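Local coordinates for protein catalase (Pseudomonas syringae, PDB 1M7S) that decomposes hydrogen peroxide into water and oxygen with the help of heme, protecting cells from the toxic effects of the peroxide, at residues Val208-Lys213 and Trp253-Gln258; Tyr196-Ala201 and Pro315-Ser320. All blocks are in the same frame, centred on the assembly; numbering follows the deposited sequence.

Interaction 1: Val208-Lys213 and Trp253-Gln258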
loop_
_atom_site.group_PDB
_atom_site.type_symbol
_atom_site.label_atom_id
_atom_site.label_comp_id
_atom_site.label_asym_id
_atom_site.label_seq_id
_atom_site.Cartn_x
_atom_site.Cartn_y
_atom_site.Cartn_z
ATOM N N VAL A 208 8.755 11.089 36.526
ATOM C CA VAL A 208 7.386 11.051 37.063
ATOM C C VAL A 208 6.585 9.873 36.534
ATOM O O VAL A 208 6.641 9.586 35.330
ATOM C CB VAL A 208 6.698 12.359 36.550
ATOM C CG1 VAL A 208 5.261 12.390 36.979
ATOM C CG2 VAL A 208 7.407 13.625 37.050
ATOM N N LYS A 209 5.797 9.265 37.402
ATOM C CA LYS A 209 4.832 8.263 36.987
ATOM C C LYS A 209 3.433 8.902 37.004
ATOM O O LYS A 209 3.111 9.735 37.849
ATOM C CB LYS A 209 4.888 7.069 37.902
ATOM C CG LYS A 209 6.063 6.171 37.495
ATOM C CD LYS A 209 5.885 4.871 38.298
ATOM C CE LYS A 209 7.010 3.931 37.886
ATOM N NZ LYS A 209 6.523 2.620 37.474
ATOM N N PHE A 210 2.582 8.562 36.042
ATOM C CA PHE A 210 1.220 9.087 35.931
ATOM C C PHE A 210 0.181 8.016 36.233
ATOM O O PHE A 210 0.304 6.857 35.800
ATOM C CB PHE A 210 0.935 9.535 34.484
ATOM C CG PHE A 210 1.747 10.709 34.031
ATOM C CD1 PHE A 210 1.365 12.012 34.389
ATOM C CD2 PHE A 210 2.869 10.562 33.254
ATOM C CE1 PHE A 210 2.109 13.096 33.985
ATOM C CE2 PHE A 210 3.596 11.636 32.820
ATOM C CZ PHE A 210 3.231 12.932 33.182
ATOM N N HIS A 211 -0.881 8.379 36.919
ATOM C CA HIS A 211 -1.935 7.497 37.375
ATOM C C HIS A 211 -3.298 8.180 37.221
ATOM O O HIS A 211 -3.504 9.223 37.879
ATOM C CB HIS A 211 -1.709 7.130 38.858
ATOM C CG HIS A 211 -2.808 6.352 39.533
ATOM N ND1 HIS A 211 -3.217 6.637 40.830
ATOM C CD2 HIS A 211 -3.592 5.332 39.121
ATOM C CE1 HIS A 211 -4.210 5.810 41.157
ATOM N NE2 HIS A 211 -4.461 4.992 40.152
ATOM N N TRP A 212 -4.146 7.536 36.437
ATOM C CA TRP A 212 -5.523 8.025 36.312
ATOM C C TRP A 212 -6.336 7.262 37.350
ATOM O O TRP A 212 -6.518 6.044 37.243
ATOM C CB TRP A 212 -6.138 7.737 34.946
ATOM C CG TRP A 212 -5.622 8.450 33.769
ATOM C CD1 TRP A 212 -4.920 7.874 32.732
ATOM C CD2 TRP A 212 -5.788 9.834 33.400
ATOM N NE1 TRP A 212 -4.641 8.807 31.783
ATOM C CE2 TRP A 212 -5.177 10.025 32.155
ATOM C CE3 TRP A 212 -6.412 10.924 34.020
ATOM C CZ2 TRP A 212 -5.146 11.237 31.477
ATOM C CZ3 TRP A 212 -6.378 12.141 33.357
ATOM C CH2 TRP A 212 -5.743 12.331 32.094
ATOM N N LYS A 213 -6.853 7.969 38.365
ATOM C CA LYS A 213 -7.648 7.332 39.400
ATOM C C LYS A 213 -9.130 7.434 39.059
ATOM O O LYS A 213 -9.662 8.550 38.937
ATOM C CB LYS A 213 -7.415 7.947 40.795
ATOM C CG LYS A 213 -8.254 7.229 41.853
ATOM C CD LYS A 213 -7.659 7.353 43.239
ATOM C CE LYS A 213 -8.623 6.663 44.225
ATOM N NZ LYS A 213 -8.378 5.189 44.254
ATOM N N TRP A 253 -11.776 10.801 35.716
ATOM C CA TRP A 253 -10.579 10.297 36.357
ATOM C C TRP A 253 -9.703 11.486 36.829
ATOM O O TRP A 253 -9.547 12.469 36.132
ATOM C CB TRP A 253 -9.732 9.489 35.385
ATOM C CG TRP A 253 -10.237 8.133 35.001
ATOM C CD1 TRP A 253 -9.827 6.923 35.478
ATOM C CD2 TRP A 253 -11.237 7.886 34.019
ATOM N NE1 TRP A 253 -10.555 5.912 34.847
ATOM C CE2 TRP A 253 -11.401 6.498 33.923
ATOM C CE3 TRP A 253 -11.990 8.717 33.156
ATOM C CZ2 TRP A 253 -12.302 5.916 33.040
ATOM C CZ3 TRP A 253 -12.909 8.141 32.304
ATOM C CH2 TRP A 253 -13.060 6.723 32.224
ATOM N N ASP A 254 -9.211 11.399 38.049
ATOM C CA ASP A 254 -8.267 12.367 38.594
ATOM C C ASP A 254 -6.865 11.910 38.182
ATOM O O ASP A 254 -6.571 10.702 38.277
ATOM C CB ASP A 254 -8.352 12.459 40.115
ATOM C CG ASP A 254 -9.452 13.451 40.554
ATOM O OD1 ASP A 254 -9.933 14.232 39.720
ATOM O OD2 ASP A 254 -9.821 13.404 41.746
ATOM N N LEU A 255 -6.062 12.845 37.695
ATOM C CA LEU A 255 -4.670 12.524 37.337
ATOM C C LEU A 255 -3.735 12.833 38.494
ATOM O O LEU A 255 -3.702 13.970 39.009
ATOM C CB LEU A 255 -4.249 13.341 36.101
ATOM C CG LEU A 255 -2.835 13.121 35.558
ATOM C CD1 LEU A 255 -2.671 11.633 35.152
ATOM C CD2 LEU A 255 -2.551 14.056 34.407
ATOM N N TYR A 256 -2.964 11.822 38.879
ATOM C CA TYR A 256 -1.931 11.952 39.885
ATOM C C TYR A 256 -0.515 11.703 39.350
ATOM O O TYR A 256 -0.312 10.864 38.448
ATOM C CB TYR A 256 -2.190 10.957 41.019
ATOM C CG TYR A 256 -3.371 11.252 41.893
ATOM C CD1 TYR A 256 -4.643 10.864 41.469
ATOM C CD2 TYR A 256 -3.243 11.883 43.133
ATOM C CE1 TYR A 256 -5.753 11.112 42.258
ATOM C CE2 TYR A 256 -4.353 12.148 43.927
ATOM C CZ TYR A 256 -5.595 11.771 43.468
ATOM O OH TYR A 256 -6.726 12.007 44.200
ATOM N N VAL A 257 0.468 12.360 39.996
ATOM C CA VAL A 257 1.879 12.109 39.667
ATOM C C VAL A 257 2.679 11.649 40.889
ATOM O O VAL A 257 2.350 12.013 42.025
ATOM C CB VAL A 257 2.647 13.236 38.991
ATOM C CG1 VAL A 257 2.067 13.510 37.587
ATOM C CG2 VAL A 257 2.707 14.533 39.811
ATOM N N GLN A 258 3.690 10.789 40.655
ATOM C CA GLN A 258 4.653 10.341 41.651
ATOM C C GLN A 258 5.976 10.887 41.139
ATOM O O GLN A 258 6.224 10.796 39.918
ATOM C CB GLN A 258 4.831 8.821 41.862
ATOM C CG GLN A 258 3.700 8.203 42.655
ATOM C CD GLN A 258 3.924 6.690 42.644
ATOM O OE1 GLN A 258 3.869 6.135 41.537
ATOM N NE2 GLN A 258 4.135 6.068 43.789
#
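Lys213 N donates to Asp254 O over 2.7 Å, almost straight at 171°, and the same carbonyl oxygen also receives a CA-H...O contact from Trp212. Two-way backbone bonding at Lys209/Gln258, His211/Tyr256 and Lys213/Asp254 identifies these as antiparallel hydrogen-bonded pairs; Phe210/Val257 and Trp212/Leu255 are the non-hydrogen-bonded pairs between them. One face of the sheet is apolar. Leu255 extends its CG anti to the backbone N (chi1 -179°), which lays CD1 over the Trp212 six-membered ring: a CH-pi contact 4.0 Å from the centroid and 11° off the normal. Leu255 CB adds a 3.7 Å contact to Trp212 CZ3. Farther along, Phe210 and Val257 run side by side, CD1 to CG1 3.6 Å, and Val208 CG1 presses on Val257 CB at 3.4 Å, tighter than ordinary van der Waals packing. Trp253 turns its side chain about perpendicular to that of Trp212, its CD1 lying 3.8 Å from Trp212 CB. The other face carries polar groups held largely from outside the pair: His211 bonds Asp189 and Glu284, while Lys209 NZ bonds the carbonyls of Val193 and Lys277. There the Tyr256 ring meets aliphatic carbon, CE1 to Lys213 CB 3.9 Å. Trp212 stacks with Phe108 and touches Phe62 and Leu121, side chains from strands that do not adjoin 205-214 in the sheet. Such convergence is evidence that the apolar face fills the interior of the antiparallel beta barrel at the heart of the catalase fold.

Interaction 2: Tyr196-Ala201 and Pro315-Ser320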
loop_
_atom_site.group_PDB
_atom_site.type_symbol
_atom_site.label_atom_id
_atom_site.label_comp_id
_atom_site.label_asym_id
_atom_site.label_seq_id
_atom_site.Cartn_x
_atom_site.Cartn_y
_atom_site.Cartn_z
ATOM N N TYR A 196 8.222 9.017 33.107
ATOM C CA TYR A 196 8.448 9.944 32.036
ATOM C C TYR A 196 9.367 11.049 32.659
ATOM O O TYR A 196 9.430 11.118 33.877
ATOM C CB TYR A 196 7.176 10.633 31.542
ATOM C CG TYR A 196 6.446 9.707 30.577
ATOM C CD1 TYR A 196 5.716 8.644 31.072
ATOM C CD2 TYR A 196 6.528 9.881 29.201
ATOM C CE1 TYR A 196 5.064 7.755 30.215
ATOM C CE2 TYR A 196 5.850 9.019 28.330
ATOM C CZ TYR A 196 5.149 7.962 28.858
ATOM O OH TYR A 196 4.487 7.061 28.035
ATOM N N LYS A 197 10.047 11.752 31.797
ATOM C CA LYS A 197 10.959 12.785 32.305
ATOM C C LYS A 197 10.292 14.129 32.035
ATOM O O LYS A 197 10.051 14.483 30.870
ATOM C CB LYS A 197 12.304 12.611 31.615
ATOM C CG LYS A 197 13.390 13.617 31.720
ATOM C CD LYS A 197 14.536 13.517 30.710
ATOM C CE LYS A 197 15.177 12.133 30.629
ATOM N NZ LYS A 197 16.522 12.263 29.950
ATOM N N LEU A 198 9.999 14.864 33.094
ATOM C CA LEU A 198 9.440 16.194 32.959
ATOM C C LEU A 198 10.599 17.218 33.059
ATOM O O LEU A 198 11.414 17.061 33.972
ATOM C CB LEU A 198 8.382 16.507 34.024
ATOM C CG LEU A 198 7.126 15.619 33.922
ATOM C CD1 LEU A 198 5.987 16.093 34.825
ATOM C CD2 LEU A 198 6.617 15.537 32.503
ATOM N N VAL A 199 10.565 18.191 32.185
ATOM C CA VAL A 199 11.653 19.180 32.168
ATOM C C VAL A 199 11.051 20.572 32.360
ATOM O O VAL A 199 9.981 20.910 31.838
ATOM C CB VAL A 199 12.686 18.951 31.073
ATOM C CG1 VAL A 199 12.367 17.837 30.075
ATOM C CG2 VAL A 199 13.227 20.200 30.410
ATOM N N ASN A 200 11.703 21.312 33.278
ATOM C CA ASN A 200 11.167 22.631 33.631
ATOM C C ASN A 200 11.857 23.716 32.838
ATOM O O ASN A 200 12.795 23.454 32.084
ATOM C CB ASN A 200 11.220 22.791 35.136
ATOM C CG ASN A 200 12.595 22.998 35.744
ATOM O OD1 ASN A 200 13.573 23.301 35.061
ATOM N ND2 ASN A 200 12.722 22.830 37.057
ATOM N N ALA A 201 11.416 24.974 33.053
ATOM C CA ALA A 201 12.029 26.070 32.279
ATOM C C ALA A 201 13.503 26.277 32.575
ATOM O O ALA A 201 14.200 26.764 31.653
ATOM C CB ALA A 201 11.208 27.336 32.436
ATOM N N PRO A 315 7.357 20.171 24.408
ATOM C CA PRO A 315 8.467 20.697 25.207
ATOM C C PRO A 315 8.055 20.634 26.660
ATOM O O PRO A 315 6.947 21.043 27.022
ATOM C CB PRO A 315 8.706 22.126 24.677
ATOM C CG PRO A 315 8.252 21.959 23.221
ATOM C CD PRO A 315 6.975 21.120 23.349
ATOM N N GLY A 316 8.871 20.054 27.526
ATOM C CA GLY A 316 8.534 19.881 28.931
ATOM C C GLY A 316 8.269 18.415 29.282
ATOM O O GLY A 316 8.100 18.076 30.444
ATOM N N ILE A 317 8.154 17.564 28.258
ATOM C CA ILE A 317 7.824 16.153 28.530
ATOM C C ILE A 317 8.712 15.331 27.619
ATOM O O ILE A 317 8.760 15.591 26.410
ATOM C CB ILE A 317 6.357 15.792 28.224
ATOM C CG1 ILE A 317 5.358 16.716 28.890
ATOM C CG2 ILE A 317 6.162 14.329 28.644
ATOM C CD1 ILE A 317 3.872 16.509 28.747
ATOM N N GLU A 318 9.461 14.403 28.185
ATOM C CA GLU A 318 10.366 13.593 27.345
ATOM C C GLU A 318 10.276 12.153 27.897
ATOM O O GLU A 318 9.908 11.901 29.040
ATOM C CB GLU A 318 11.809 14.089 27.493
ATOM C CG GLU A 318 12.199 15.469 27.024
ATOM C CD GLU A 318 13.633 15.917 27.125
ATOM O OE1 GLU A 318 14.565 15.146 27.482
ATOM O OE2 GLU A 318 13.923 17.118 26.845
ATOM N N PRO A 319 10.741 11.213 27.104
ATOM C CA PRO A 319 10.919 9.827 27.519
ATOM C C PRO A 319 12.078 9.679 28.516
ATOM O O PRO A 319 13.069 10.422 28.471
ATOM C CB PRO A 319 11.250 9.037 26.250
ATOM C CG PRO A 319 11.800 10.094 25.353
ATOM C CD PRO A 319 11.293 11.477 25.756
ATOM N N SER A 320 11.887 8.780 29.480
ATOM C CA SER A 320 12.972 8.456 30.416
ATOM C C SER A 320 13.793 7.354 29.734
ATOM O O SER A 320 13.442 6.934 28.614
ATOM C CB SER A 320 12.375 7.934 31.722
ATOM O OG SER A 320 11.822 6.639 31.399
HETATM O O HOH W 1 14.804 12.377 27.447
#
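Lys197 and Glu318 form the firm centre of this contact: Lys197 N to Glu318 O and Glu318 N to Lys197 O both measure 2.8 Å, making an antiparallel hydrogen-bonded pair. Beside it, Leu198 and Ile317 point the same way, with CD2 4.0 Å from CG1. Val199 N reaches Gly316 O at 3.0 Å, but from 59° above the carbonyl plane and so not along a lone pair. At its phi of 109°, Gly316 has a backbone that calls for glycine, since a side chain would jam against Pro315 O. Glu318 stretches its chain so that CD lies 3.7 Å from Val199 CG1.

The charged ends are looser. Lys197 NZ stays 4.3 Å from Glu318 OE1, beyond a salt bridge, and a water joins them instead: it accepts from Lys197 NZ at 3.0 Å and lies 2.8 Å from Glu318 OE1. A bend in the lysine chain (chi3 -52°) brings NZ to this water; the salt bridge of Lys197 NZ is with Glu321, and Ser393 OG bonds Glu318 OE1. Strand 317-319 docks on the barrel sheet shortly before helix 323-339, which carries Tyr332, probably the axial ligand of the heme iron as in other catalases; Tyr196, its side chain about 7 Å from the heme, places the pairing beside the catalase heme pocket.

Strand 205-214 joins the two contacts: in interaction 1 it pairs with 252-260, and along its other edge it meets strand 196-199 of interaction 2, Val208 N lying 2.7 Å from Tyr196 O in a probable hydrogen bond. Val208 CG2 packs on Leu198 CD1, so apolar packing continues from one pair to the next. Both strands of interaction 1 fall in the chain between the two segments of interaction 2. Interaction 1 is the longer pairing, with aromatic packing on its inner face and polar groups of mixed exposure on the other, from buried Lys209 to exposed Lys213. Interaction 2 is shorter and every residue that touches is buried, yet it includes a water-linked charge pair, and Pro319 touches Gln30 of a second subunit.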